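Local coordinates for B-cell lymphoma 3 protein (Homo sapiens, PDB 1K1A), which binds homodimers of the NF-kappa-B subunits p50 and p52 and regulates transcription of NF-kappa-B target genes, the part described being its ankyrin repeat domain, at residues V61-V66 / L95-D100; A70-L75 / P104-L109; R90-L95 / C128-Q133; S185-A190 / P197-L202; T11-A16 / L39-N44. One frame throughout, in Å; residues are numbered along the deposited sequence.

Contact 1 of 5, residues V61-V66 / L95-D100; sequences VVRLLV and LRALLD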
# COMPACT_ATOMS: atom_id res chain seq x y z
N VAL A 61 -11.47 13.55 -11.87
CA VAL A 61 -10.46 13.64 -12.92
C VAL A 61 -9.80 12.28 -13.14
O VAL A 61 -9.54 11.87 -14.28
CB VAL A 61 -9.42 14.72 -12.60
CG1 VAL A 61 -8.42 14.87 -13.74
CG2 VAL A 61 -10.12 16.05 -12.32
N VAL A 62 -9.56 11.57 -12.05
CA VAL A 62 -8.99 10.23 -12.12
C VAL A 62 -9.88 9.35 -13.01
O VAL A 62 -9.39 8.66 -13.91
CB VAL A 62 -8.90 9.58 -10.73
CG1 VAL A 62 -8.58 8.08 -10.85
CG2 VAL A 62 -7.84 10.30 -9.86
N ARG A 63 -11.18 9.39 -12.76
CA ARG A 63 -12.16 8.61 -13.53
C ARG A 63 -12.15 8.94 -15.02
O ARG A 63 -12.18 8.05 -15.87
CB ARG A 63 -13.57 8.85 -12.98
CG ARG A 63 -13.87 8.18 -11.62
CD ARG A 63 -15.35 8.23 -11.21
NE ARG A 63 -15.55 7.78 -9.82
CZ ARG A 63 -15.80 6.53 -9.47
NH1 ARG A 63 -15.89 5.58 -10.40
NH2 ARG A 63 -15.95 6.20 -8.19
N LEU A 64 -12.14 10.23 -15.33
CA LEU A 64 -12.13 10.69 -16.72
C LEU A 64 -10.88 10.19 -17.44
O LEU A 64 -10.96 9.63 -18.54
CB LEU A 64 -12.18 12.23 -16.79
CG LEU A 64 -12.14 12.89 -18.18
CD1 LEU A 64 -12.43 14.38 -18.07
CD2 LEU A 64 -10.80 12.67 -18.87
N LEU A 65 -9.73 10.39 -16.81
CA LEU A 65 -8.45 10.02 -17.42
C LEU A 65 -8.33 8.51 -17.62
O LEU A 65 -7.90 8.07 -18.69
CB LEU A 65 -7.27 10.54 -16.58
CG LEU A 65 -7.03 12.06 -16.60
CD1 LEU A 65 -5.89 12.42 -15.66
CD2 LEU A 65 -6.73 12.55 -18.00
N VAL A 66 -8.69 7.74 -16.61
CA VAL A 66 -8.59 6.28 -16.72
C VAL A 66 -9.54 5.74 -17.79
O VAL A 66 -9.14 4.94 -18.64
CB VAL A 66 -8.82 5.60 -15.38
CG1 VAL A 66 -8.81 4.07 -15.54
CG2 VAL A 66 -7.72 6.04 -14.40
N LEU A 95 -8.52 6.05 -4.71
CA LEU A 95 -8.24 4.63 -4.90
C LEU A 95 -9.48 3.95 -5.46
O LEU A 95 -9.39 3.11 -6.36
CB LEU A 95 -7.81 3.99 -3.58
CG LEU A 95 -7.47 2.50 -3.64
CD1 LEU A 95 -6.36 2.23 -4.66
CD2 LEU A 95 -7.07 2.00 -2.25
N ARG A 96 -10.64 4.30 -4.91
CA ARG A 96 -11.89 3.76 -5.41
C ARG A 96 -12.12 4.16 -6.86
O ARG A 96 -12.52 3.35 -7.68
CB ARG A 96 -13.06 4.24 -4.54
CG ARG A 96 -14.37 3.53 -4.82
CD ARG A 96 -15.47 3.87 -3.84
NE ARG A 96 -15.23 3.30 -2.52
CZ ARG A 96 -15.52 2.05 -2.18
NH1 ARG A 96 -16.05 1.23 -3.08
NH2 ARG A 96 -15.28 1.62 -0.96
N ALA A 97 -11.85 5.42 -7.19
CA ALA A 97 -12.04 5.87 -8.57
C ALA A 97 -11.16 5.07 -9.54
O ALA A 97 -11.59 4.69 -10.62
CB ALA A 97 -11.77 7.36 -8.68
N LEU A 98 -9.93 4.79 -9.12
CA LEU A 98 -8.99 4.04 -9.95
C LEU A 98 -9.44 2.60 -10.16
O LEU A 98 -9.52 2.12 -11.28
CB LEU A 98 -7.60 4.03 -9.29
CG LEU A 98 -6.67 5.21 -9.53
CD1 LEU A 98 -5.51 5.16 -8.53
CD2 LEU A 98 -6.14 5.17 -10.96
N LEU A 99 -9.75 1.92 -9.06
CA LEU A 99 -10.14 0.51 -9.11
C LEU A 99 -11.46 0.29 -9.84
O LEU A 99 -11.64 -0.74 -10.48
CB LEU A 99 -10.19 -0.10 -7.71
CG LEU A 99 -8.90 -0.03 -6.87
CD1 LEU A 99 -9.13 -0.67 -5.53
CD2 LEU A 99 -7.72 -0.70 -7.58
N ASP A 100 -12.36 1.27 -9.77
CA ASP A 100 -13.65 1.17 -10.46
C ASP A 100 -13.54 1.50 -11.95
O ASP A 100 -14.30 0.98 -12.77
CB ASP A 100 -14.71 2.08 -9.80
CG ASP A 100 -15.26 1.53 -8.47
OD1 ASP A 100 -14.76 0.49 -7.97
OD2 ASP A 100 -16.21 2.08 -7.86
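Arg63 stretches over Ala97, and this pair supplies nearly half of the 300 Å² buried between residues 61-66 and 95-100. The arginine chain runs extended from CG to NE, so that its aliphatic and polar parts both meet the facing helix. Its CG rests on Ala97 CB at 3.7 Å, and farther out one face of the guanidinium lies over the same residue, with Ala97 CA 3.9 Å above the centre of the plane. The guanidinium then runs alongside Asp100, the carboxylate plane turned 54° from its own. Arg63 NH2 and Asp100 OD2 stay 4.1 Å apart, an electrostatic proximity too long for a salt bridge; the stronger partner of Asp100 is Arg138, which pairs with OD1. On the inner side the contact is purely apolar. The CG1 branch of Val62 reaches Leu98 CG at 3.7 Å, the two side chains crossing at about a right angle, and also abuts Ala97 CB. One turn on, Val66 CG2 meets Leu98 CD2 at 3.9 Å. The small Ala97 is consistent with the 8.6 Å closest approach of the segment axes, which run nearly parallel, 20° apart. These are the outer helices of ANK 2 and ANK 3, stacked side by side. Helix 49-55 lies beneath Val62 and Val66, helix 22-34 packs against Leu64, and helix 129-137 continues the row beyond Leu95 and Leu99.

Contact 2 of 5, residues A70-L75 / P104-L109; sequences ASPMAL and PGTLDL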
# COMPACT_ATOMS: atom_id res chain seq x y z
N ALA A 70 -5.76 6.43 -20.02
CA ALA A 70 -4.53 6.64 -19.23
C ALA A 70 -4.26 5.39 -18.40
O ALA A 70 -5.17 4.85 -17.77
CB ALA A 70 -4.66 7.86 -18.34
N SER A 71 -3.00 4.95 -18.37
CA SER A 71 -2.64 3.71 -17.70
C SER A 71 -2.42 3.85 -16.20
O SER A 71 -1.63 4.68 -15.75
CB SER A 71 -1.39 3.10 -18.33
OG SER A 71 -0.96 1.95 -17.62
N PRO A 72 -3.12 3.03 -15.42
CA PRO A 72 -2.93 2.98 -13.97
C PRO A 72 -1.56 2.39 -13.61
O PRO A 72 -1.15 2.52 -12.46
CB PRO A 72 -4.04 2.03 -13.51
CG PRO A 72 -4.99 1.97 -14.64
CD PRO A 72 -4.16 2.09 -15.88
N MET A 73 -0.87 1.77 -14.56
CA MET A 73 0.44 1.18 -14.27
C MET A 73 1.66 2.06 -14.65
O MET A 73 2.79 1.66 -14.41
CB MET A 73 0.58 -0.21 -14.91
CG MET A 73 -0.44 -1.24 -14.42
SD MET A 73 -0.29 -1.61 -12.67
CE MET A 73 1.28 -2.50 -12.64
N ALA A 74 1.43 3.23 -15.25
CA ALA A 74 2.55 4.12 -15.56
C ALA A 74 3.29 4.46 -14.27
O ALA A 74 2.65 4.76 -13.25
CB ALA A 74 2.06 5.40 -16.24
N LEU A 75 4.61 4.42 -14.30
CA LEU A 75 5.41 4.64 -13.09
C LEU A 75 5.88 6.08 -12.94
O LEU A 75 6.26 6.70 -13.92
CB LEU A 75 6.63 3.73 -13.10
CG LEU A 75 6.31 2.24 -13.26
CD1 LEU A 75 7.60 1.42 -13.18
CD2 LEU A 75 5.32 1.82 -12.20
N PRO A 104 -10.62 -4.29 -16.99
CA PRO A 104 -10.25 -5.58 -16.41
C PRO A 104 -8.91 -6.05 -16.97
O PRO A 104 -8.68 -5.97 -18.18
CB PRO A 104 -11.38 -6.51 -16.86
CG PRO A 104 -12.56 -5.58 -17.05
CD PRO A 104 -11.97 -4.31 -17.60
N GLY A 105 -8.02 -6.49 -16.09
CA GLY A 105 -6.71 -6.98 -16.50
C GLY A 105 -5.65 -5.92 -16.79
O GLY A 105 -4.59 -6.25 -17.34
N THR A 106 -5.91 -4.67 -16.44
CA THR A 106 -4.90 -3.63 -16.69
C THR A 106 -4.24 -3.12 -15.40
O THR A 106 -3.19 -2.50 -15.45
CB THR A 106 -5.50 -2.44 -17.48
OG1 THR A 106 -6.44 -1.74 -16.66
CG2 THR A 106 -6.35 -2.95 -18.65
N LEU A 107 -4.87 -3.36 -14.26
CA LEU A 107 -4.33 -2.87 -12.99
C LEU A 107 -3.89 -4.03 -12.11
O LEU A 107 -4.67 -4.94 -11.86
CB LEU A 107 -5.38 -2.02 -12.27
CG LEU A 107 -4.92 -1.03 -11.20
CD1 LEU A 107 -6.01 0.02 -10.93
CD2 LEU A 107 -4.54 -1.74 -9.92
N ASP A 108 -2.66 -3.99 -11.62
CA ASP A 108 -2.10 -5.08 -10.81
C ASP A 108 -1.73 -4.56 -9.44
O ASP A 108 -0.81 -3.75 -9.31
CB ASP A 108 -0.86 -5.65 -11.50
CG ASP A 108 -0.43 -7.01 -10.95
OD1 ASP A 108 -0.80 -7.36 -9.79
OD2 ASP A 108 0.28 -7.79 -11.61
N LEU A 109 -2.43 -5.01 -8.41
CA LEU A 109 -2.16 -4.51 -7.06
C LEU A 109 -0.90 -5.10 -6.45
O LEU A 109 -0.49 -4.72 -5.35
CB LEU A 109 -3.36 -4.73 -6.14
CG LEU A 109 -4.62 -3.91 -6.48
CD1 LEU A 109 -5.81 -4.37 -5.64
CD2 LEU A 109 -4.39 -2.41 -6.32
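Met73 reaches across from the loop after helix 59-67 and lays its thioether against the backbone of Thr106 to Asp108. Its chain is bent at both chi2 (-63°) and chi3 (-69°), which curls SD and CE along the backbone of the facing loop. Met73 CG comes to 3.2 Å from Thr106 O, a close carbon-to-carbonyl approach. SD sits 3.5 Å from Asp108 N and accepts a weak but nearly straight hydrogen bond, 164° at the proton, while the CE methyl lies 4.0 Å from Asp108 CB. An alanine in place of Met73 would remove the thioether, which would probably cost Asp108 N this acceptor and open a gap beside Thr106. Next to the methionine, the Pro72 ring points at Leu107, with CB 3.8 Å from Leu107 CD1. Leu107 also leans on Leu99 of helix 92-101, so this apolar patch continues into the helical layer. The loop that carries Met73 is itself shaped by a type I turn from Ser71 to Ala74 and by an ST turn, in which Ser71 OG accepts from Met73 N. Such stacking of the loops that follow the second helix, one repeat on the next, belongs to the ankyrin fold, here joining ANK 2 to ANK 3.

Contact 3 of 5, residues R90-L95 / C128-Q133; sequences RSPTCL and CQETVQ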
# COMPACT_ATOMS: atom_id res chain seq x y z
N ARG A 90 -3.24 8.89 1.46
CA ARG A 90 -4.40 8.53 2.28
C ARG A 90 -5.74 8.91 1.63
O ARG A 90 -6.58 9.54 2.26
CB ARG A 90 -4.30 9.21 3.66
CG ARG A 90 -2.99 8.95 4.42
CD ARG A 90 -2.93 9.68 5.76
NE ARG A 90 -1.82 9.23 6.61
CZ ARG A 90 -0.62 9.78 6.63
NH1 ARG A 90 -0.34 10.80 5.83
NH2 ARG A 90 0.33 9.31 7.43
N SER A 91 -5.93 8.51 0.37
CA SER A 91 -7.11 8.93 -0.39
C SER A 91 -7.91 7.75 -0.88
O SER A 91 -7.75 7.30 -2.01
CB SER A 91 -6.70 9.81 -1.57
OG SER A 91 -7.83 10.27 -2.28
N PRO A 92 -8.79 7.25 -0.02
CA PRO A 92 -9.68 6.14 -0.38
C PRO A 92 -10.58 6.45 -1.58
O PRO A 92 -10.92 5.54 -2.33
CB PRO A 92 -10.55 5.97 0.87
CG PRO A 92 -9.78 6.60 1.97
CD PRO A 92 -8.98 7.69 1.37
N THR A 93 -10.97 7.71 -1.76
CA THR A 93 -11.85 8.05 -2.87
C THR A 93 -11.12 7.97 -4.21
O THR A 93 -11.70 7.54 -5.20
CB THR A 93 -12.51 9.43 -2.69
OG1 THR A 93 -11.51 10.43 -2.49
CG2 THR A 93 -13.31 9.45 -1.40
N CYS A 94 -9.86 8.40 -4.24
CA CYS A 94 -9.09 8.29 -5.46
C CYS A 94 -8.77 6.83 -5.76
O CYS A 94 -8.77 6.41 -6.92
CB CYS A 94 -7.81 9.11 -5.39
SG CYS A 94 -8.06 10.87 -5.68
N LEU A 95 -8.52 6.05 -4.71
CA LEU A 95 -8.24 4.63 -4.90
C LEU A 95 -9.48 3.95 -5.46
O LEU A 95 -9.39 3.11 -6.36
CB LEU A 95 -7.81 3.99 -3.58
CG LEU A 95 -7.47 2.50 -3.64
CD1 LEU A 95 -6.36 2.23 -4.66
CD2 LEU A 95 -7.07 2.00 -2.25
N CYS A 128 -3.87 3.98 7.46
CA CYS A 128 -5.19 4.38 7.02
C CYS A 128 -6.05 3.13 6.85
O CYS A 128 -5.82 2.33 5.94
CB CYS A 128 -5.11 5.16 5.71
SG CYS A 128 -6.71 5.68 5.05
N GLN A 129 -7.02 2.96 7.74
CA GLN A 129 -7.85 1.78 7.73
C GLN A 129 -8.68 1.66 6.46
O GLN A 129 -8.95 0.56 5.98
CB GLN A 129 -8.74 1.74 8.97
CG GLN A 129 -7.92 1.76 10.27
CD GLN A 129 -8.76 2.01 11.50
OE1 GLN A 129 -9.96 1.72 11.51
NE2 GLN A 129 -8.14 2.53 12.55
N GLU A 130 -9.08 2.81 5.91
CA GLU A 130 -9.96 2.83 4.75
C GLU A 130 -9.29 2.31 3.46
O GLU A 130 -9.90 1.56 2.70
CB GLU A 130 -10.52 4.24 4.53
CG GLU A 130 -11.47 4.72 5.62
CD GLU A 130 -10.78 4.99 6.95
OE1 GLU A 130 -9.65 5.51 6.96
OE2 GLU A 130 -11.37 4.66 8.00
N THR A 131 -8.05 2.72 3.23
CA THR A 131 -7.32 2.26 2.05
C THR A 131 -6.90 0.80 2.20
O THR A 131 -6.98 0.03 1.24
CB THR A 131 -6.09 3.15 1.77
OG1 THR A 131 -5.27 3.22 2.94
CG2 THR A 131 -6.53 4.60 1.56
N VAL A 132 -6.49 0.40 3.40
CA VAL A 132 -6.13 -0.99 3.63
C VAL A 132 -7.33 -1.88 3.32
O VAL A 132 -7.22 -2.84 2.55
CB VAL A 132 -5.61 -1.24 5.08
CG1 VAL A 132 -5.43 -2.72 5.35
CG2 VAL A 132 -4.29 -0.50 5.29
N GLN A 133 -8.48 -1.55 3.90
CA GLN A 133 -9.68 -2.34 3.69
C GLN A 133 -10.03 -2.49 2.22
O GLN A 133 -10.28 -3.58 1.74
CB GLN A 133 -10.88 -1.77 4.45
CG GLN A 133 -12.09 -2.71 4.43
CD GLN A 133 -13.24 -2.22 5.28
OE1 GLN A 133 -13.07 -1.94 6.47
NE2 GLN A 133 -14.42 -2.13 4.68
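The turn joining the two helices of ANK 3 packs, through Pro92, on the first turn of helix 129-137 in ANK 4, repeating at the helix starts the side-by-side stacking of an ankyrin array. Pro92 and Thr131 lie at its centre. Pro92 CG touches Glu130 CB at 3.6 Å, the two side chains running alongside in a common direction, and meets Thr131 CG2 at 3.8 Å. That methyl also faces the peptide leading into the proline, 3.8 Å from Pro92 N. It is placed there by chi1 of 55°, with CG2 anti to the carbonyl carbon. Cys128 SG adds a looser contact with Pro92 CG at 4.4 Å. Deeper in, Leu95 sends CD2 to within 4.0 Å of Thr131 O. Both segments are helix beginnings: Ser91 and Cys128 hold the N-cap positions, and Ser91 OG receives a weak capping bond from Cys94 N. Arg90, with positive phi, is the C-prime residue of the Schellman motif that ends helix 82-88, so one helix has just ended where the next begins. Thr131 rests on Ala123 of helix 119-126, Leu95 packs farther along helix 129-137 on Leu134 and Leu135, and Val132 faces helix 163-171.

Contact 4 of 5, residues S185-A190 / P197-L202; sequences SALHSA and PLVRTL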
# COMPACT_ATOMS: atom_id res chain seq x y z
N SER A 185 9.34 -13.83 13.62
CA SER A 185 7.93 -13.61 13.32
C SER A 185 7.40 -12.35 14.00
O SER A 185 8.12 -11.67 14.73
CB SER A 185 7.11 -14.81 13.79
OG SER A 185 7.15 -14.93 15.21
N ALA A 186 6.13 -12.03 13.74
CA ALA A 186 5.48 -10.90 14.38
C ALA A 186 5.60 -11.02 15.90
O ALA A 186 5.84 -10.04 16.61
CB ALA A 186 4.02 -10.84 13.98
N LEU A 187 5.44 -12.24 16.39
CA LEU A 187 5.47 -12.47 17.84
C LEU A 187 6.85 -12.23 18.46
O LEU A 187 6.95 -11.75 19.60
CB LEU A 187 4.94 -13.87 18.17
CG LEU A 187 4.63 -14.14 19.64
CD1 LEU A 187 3.63 -13.15 20.19
CD2 LEU A 187 4.12 -15.58 19.81
N HIS A 188 7.93 -12.56 17.74
CA HIS A 188 9.27 -12.26 18.24
C HIS A 188 9.37 -10.77 18.51
O HIS A 188 9.85 -10.35 19.56
CB HIS A 188 10.36 -12.61 17.23
CG HIS A 188 10.57 -14.08 17.04
ND1 HIS A 188 11.50 -14.80 17.76
CD2 HIS A 188 10.01 -14.95 16.17
CE1 HIS A 188 11.48 -16.06 17.35
NE2 HIS A 188 10.59 -16.17 16.39
N SER A 189 8.91 -9.96 17.55
CA SER A 189 8.99 -8.51 17.67
C SER A 189 8.18 -7.95 18.83
O SER A 189 8.70 -7.15 19.63
CB SER A 189 8.56 -7.83 16.36
OG SER A 189 9.63 -7.76 15.44
N ALA A 190 6.92 -8.36 18.92
CA ALA A 190 6.04 -7.90 19.99
C ALA A 190 6.56 -8.35 21.35
O ALA A 190 6.54 -7.57 22.31
CB ALA A 190 4.61 -8.41 19.77
N PRO A 197 -0.36 -5.30 24.46
CA PRO A 197 -1.62 -5.43 23.71
C PRO A 197 -1.43 -6.25 22.43
O PRO A 197 -2.31 -7.03 22.07
CB PRO A 197 -1.97 -3.98 23.37
CG PRO A 197 -1.28 -3.17 24.42
CD PRO A 197 -0.00 -3.89 24.69
N LEU A 198 -0.28 -6.08 21.78
CA LEU A 198 0.01 -6.83 20.56
C LEU A 198 0.31 -8.29 20.86
O LEU A 198 -0.10 -9.17 20.11
CB LEU A 198 1.17 -6.19 19.79
CG LEU A 198 0.77 -5.09 18.79
CD1 LEU A 198 0.11 -3.92 19.50
CD2 LEU A 198 1.95 -4.62 17.95
N VAL A 199 1.03 -8.55 21.93
CA VAL A 199 1.33 -9.93 22.31
C VAL A 199 0.01 -10.66 22.56
O VAL A 199 -0.20 -11.77 22.06
CB VAL A 199 2.24 -10.01 23.56
CG1 VAL A 199 2.50 -11.46 23.93
CG2 VAL A 199 3.56 -9.28 23.31
N ARG A 200 -0.89 -10.02 23.30
CA ARG A 200 -2.18 -10.63 23.60
C ARG A 200 -2.96 -10.94 22.33
O ARG A 200 -3.53 -12.03 22.20
CB ARG A 200 -3.03 -9.72 24.50
CG ARG A 200 -2.60 -9.69 25.97
CD ARG A 200 -3.37 -8.68 26.82
NE ARG A 200 -2.77 -8.52 28.14
CZ ARG A 200 -2.26 -7.38 28.60
NH1 ARG A 200 -2.29 -6.28 27.85
NH2 ARG A 200 -1.72 -7.34 29.81
N THR A 201 -3.01 -9.98 21.42
CA THR A 201 -3.75 -10.14 20.17
C THR A 201 -3.18 -11.26 19.28
O THR A 201 -3.91 -12.12 18.80
CB THR A 201 -3.81 -8.81 19.41
OG1 THR A 201 -4.80 -7.96 20.01
CG2 THR A 201 -4.34 -9.01 18.00
N LEU A 202 -1.86 -11.25 19.07
CA LEU A 202 -1.21 -12.29 18.27
C LEU A 202 -1.40 -13.71 18.85
O LEU A 202 -1.68 -14.64 18.11
CB LEU A 202 0.29 -11.99 18.10
CG LEU A 202 0.66 -10.71 17.34
CD1 LEU A 202 2.14 -10.37 17.52
CD2 LEU A 202 0.31 -10.82 15.86
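Ala190 and Leu202 meet at the centre of the helical hairpin of ANK 6, with Ala190 CB 3.9 Å from Leu202 CD1. The same alanine methyl touches Val199 CG2 at 3.8 Å and lies 4.1 Å from Leu198 CB, so three side chains of helix 196-204 gather round one small residue. Val199 CG2 also packs on the Ala190 carbonyl, 3.6 Å from Ala190 O. Leu202 is the other main partner. Its CD1 lies against one turn of helix 186-193, bordered by Ala186 O at 3.8 Å and by the Ala186 and Ala190 methyls. Leu187 and Leu202 lie alongside with their chains running opposite ways, Leu187 CD1 ending 4.1 Å from Leu202 CB. The leucine on the first helix gets there by holding CG anti to the backbone N, at a chi1 of -167°; the same CD1 makes a more distant contact with Val199 CG1. All six touching residues are buried, and the contact is wholly one of van der Waals packing. Behind it, each helix keeps its own backbone bonds, such as Ala190 N to Ala186 O. The segments run antiparallel, 153° apart, with axes 9.3 Å from each other at closest approach. Toward the preceding repeat, ANK 5, Ala186 and Leu198 rest on Val158 of helix 153-159 and Leu198 also on Leu163 of helix 163-171, whereas helix 226-232 packs on Leu187 and Val199.

Contact 5 of 5, residues T11-A16 / L39-N44; sequences TPLHIA and LDIYNN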
# COMPACT_ATOMS: atom_id res chain seq x y z
N THR A 11 3.11 21.76 -20.66
CA THR A 11 2.27 20.66 -20.20
C THR A 11 0.89 21.18 -19.81
O THR A 11 0.57 21.32 -18.64
CB THR A 11 2.90 19.98 -18.98
OG1 THR A 11 3.48 20.96 -18.14
CG2 THR A 11 3.99 18.98 -19.35
N PRO A 12 0.07 21.46 -20.82
CA PRO A 12 -1.26 22.04 -20.62
C PRO A 12 -2.19 21.11 -19.85
O PRO A 12 -2.98 21.58 -19.02
CB PRO A 12 -1.76 22.25 -22.04
CG PRO A 12 -1.00 21.25 -22.85
CD PRO A 12 0.38 21.27 -22.25
N LEU A 13 -2.11 19.81 -20.12
CA LEU A 13 -2.97 18.86 -19.43
C LEU A 13 -2.56 18.73 -17.97
O LEU A 13 -3.40 18.64 -17.09
CB LEU A 13 -2.94 17.49 -20.13
CG LEU A 13 -3.96 16.45 -19.68
CD1 LEU A 13 -5.37 17.02 -19.63
CD2 LEU A 13 -3.91 15.22 -20.60
N HIS A 14 -1.25 18.74 -17.72
CA HIS A 14 -0.76 18.69 -16.35
C HIS A 14 -1.31 19.88 -15.58
O HIS A 14 -1.80 19.73 -14.47
CB HIS A 14 0.77 18.70 -16.31
CG HIS A 14 1.39 17.47 -16.89
ND1 HIS A 14 1.97 16.49 -16.12
CD2 HIS A 14 1.53 17.06 -18.18
CE1 HIS A 14 2.43 15.53 -16.89
NE2 HIS A 14 2.19 15.85 -18.15
N ILE A 15 -1.23 21.06 -16.19
CA ILE A 15 -1.72 22.29 -15.57
C ILE A 15 -3.22 22.25 -15.27
O ILE A 15 -3.65 22.60 -14.17
CB ILE A 15 -1.41 23.50 -16.47
CG1 ILE A 15 0.09 23.62 -16.73
CG2 ILE A 15 -2.01 24.77 -15.89
CD1 ILE A 15 0.92 23.82 -15.49
N ALA A 16 -4.00 21.82 -16.25
CA ALA A 16 -5.45 21.73 -16.10
C ALA A 16 -5.81 20.84 -14.90
O ALA A 16 -6.78 21.12 -14.18
CB ALA A 16 -6.10 21.19 -17.38
N LEU A 39 -2.00 10.07 -23.45
CA LEU A 39 -2.43 10.81 -22.27
C LEU A 39 -1.39 10.64 -21.17
O LEU A 39 -1.33 11.43 -20.23
CB LEU A 39 -3.77 10.30 -21.77
CG LEU A 39 -4.99 10.55 -22.65
CD1 LEU A 39 -6.24 10.12 -21.90
CD2 LEU A 39 -5.06 12.02 -23.01
N ASP A 40 -0.58 9.60 -21.29
CA ASP A 40 0.46 9.33 -20.30
C ASP A 40 1.76 10.01 -20.69
O ASP A 40 2.76 9.35 -20.98
CB ASP A 40 0.67 7.83 -20.13
CG ASP A 40 -0.48 7.16 -19.39
OD1 ASP A 40 -1.05 7.80 -18.47
OD2 ASP A 40 -0.88 6.01 -19.65
N ILE A 41 1.73 11.34 -20.71
CA ILE A 41 2.89 12.14 -21.03
C ILE A 41 3.53 12.64 -19.75
O ILE A 41 2.86 13.13 -18.85
CB ILE A 41 2.51 13.33 -21.93
CG1 ILE A 41 1.24 14.02 -21.42
CG2 ILE A 41 2.30 12.86 -23.37
CD1 ILE A 41 -0.00 13.62 -22.16
N TYR A 42 4.84 12.50 -19.67
CA TYR A 42 5.58 12.89 -18.48
C TYR A 42 6.02 14.35 -18.49
O TYR A 42 6.39 14.88 -19.53
CB TYR A 42 6.82 12.01 -18.35
CG TYR A 42 6.56 10.58 -17.94
CD1 TYR A 42 6.12 10.27 -16.66
CD2 TYR A 42 6.78 9.52 -18.82
CE1 TYR A 42 5.89 8.96 -16.26
CE2 TYR A 42 6.57 8.20 -18.43
CZ TYR A 42 6.12 7.93 -17.14
OH TYR A 42 5.90 6.63 -16.73
N ASN A 43 5.98 15.00 -17.32
CA ASN A 43 6.64 16.29 -17.14
C ASN A 43 8.07 15.99 -16.67
O ASN A 43 8.49 14.84 -16.68
CB ASN A 43 5.88 17.19 -16.15
CG ASN A 43 5.80 16.60 -14.75
OD1 ASN A 43 6.50 15.64 -14.45
ND2 ASN A 43 4.96 17.18 -13.89
N ASN A 44 8.83 17.01 -16.26
CA ASN A 44 10.22 16.75 -15.87
C ASN A 44 10.39 16.11 -14.51
O ASN A 44 11.50 15.77 -14.11
CB ASN A 44 11.06 18.02 -15.97
CG ASN A 44 11.46 18.30 -17.38
OD1 ASN A 44 10.61 18.65 -18.20
ND2 ASN A 44 12.72 18.11 -17.68
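His14 carries its ring beneath Asn43, whose CB lies over one face in a CH-pi contact, 4.2 Å from the ring centroid and 26° off the normal. The Asn43 amide is turned only 24° from the imidazole plane. At the ring edge, near its plane, NE2 donates to Ile41 O at 2.9 Å; the bond is weak because the proton is bent well off line, at 123°. The histidine points this way because its CG is anti to the carbonyl carbon. Nearby, Thr11 CG2 reaches Asn43 CB at 4.1 Å; farther along, Leu13 CD2 meets Leu39 CD2 at 4.2 Å and, more loosely, Ile41 CD1. Thr11 to His14 form the TPLH sequence with which an ankyrin repeat begins its first helix. A leucine in place of His14 would lack the donor and the flat ring, and would probably leave Ile41 O without this bond and Asn43 CB without a face to rest on. Asn43 has its own anchors, OD1 accepting from Leu45 N and ND2 bonding Gln47 OE1. The chemistry is thus mixed: a polar edge and a pi face of one buried ring both engage the loop, consistent with an imidazole protonated at NE2.

Following the chain from the N terminus, contact 5 closes first, fastening the start of helix 12-18 to the loop before helix 49-55. Contacts 1, 2 and 3 come next and cross one another, their segments alternating along the chain: contacts 1 and 2 tie ANK 2 to ANK 3 through helices and loops respectively, and contact 3 ties ANK 3 to ANK 4. Contacts 1 and 3 share Leu95. Contact 5 reaches contact 2 through probable hydrogen bonds from Ser71 N to Asp40 OD2 and between Tyr42 OH and Leu75 O. Contact 4 follows in series, closing a short hairpin inside ANK 6, its centre about 46 Å from that of contact 5.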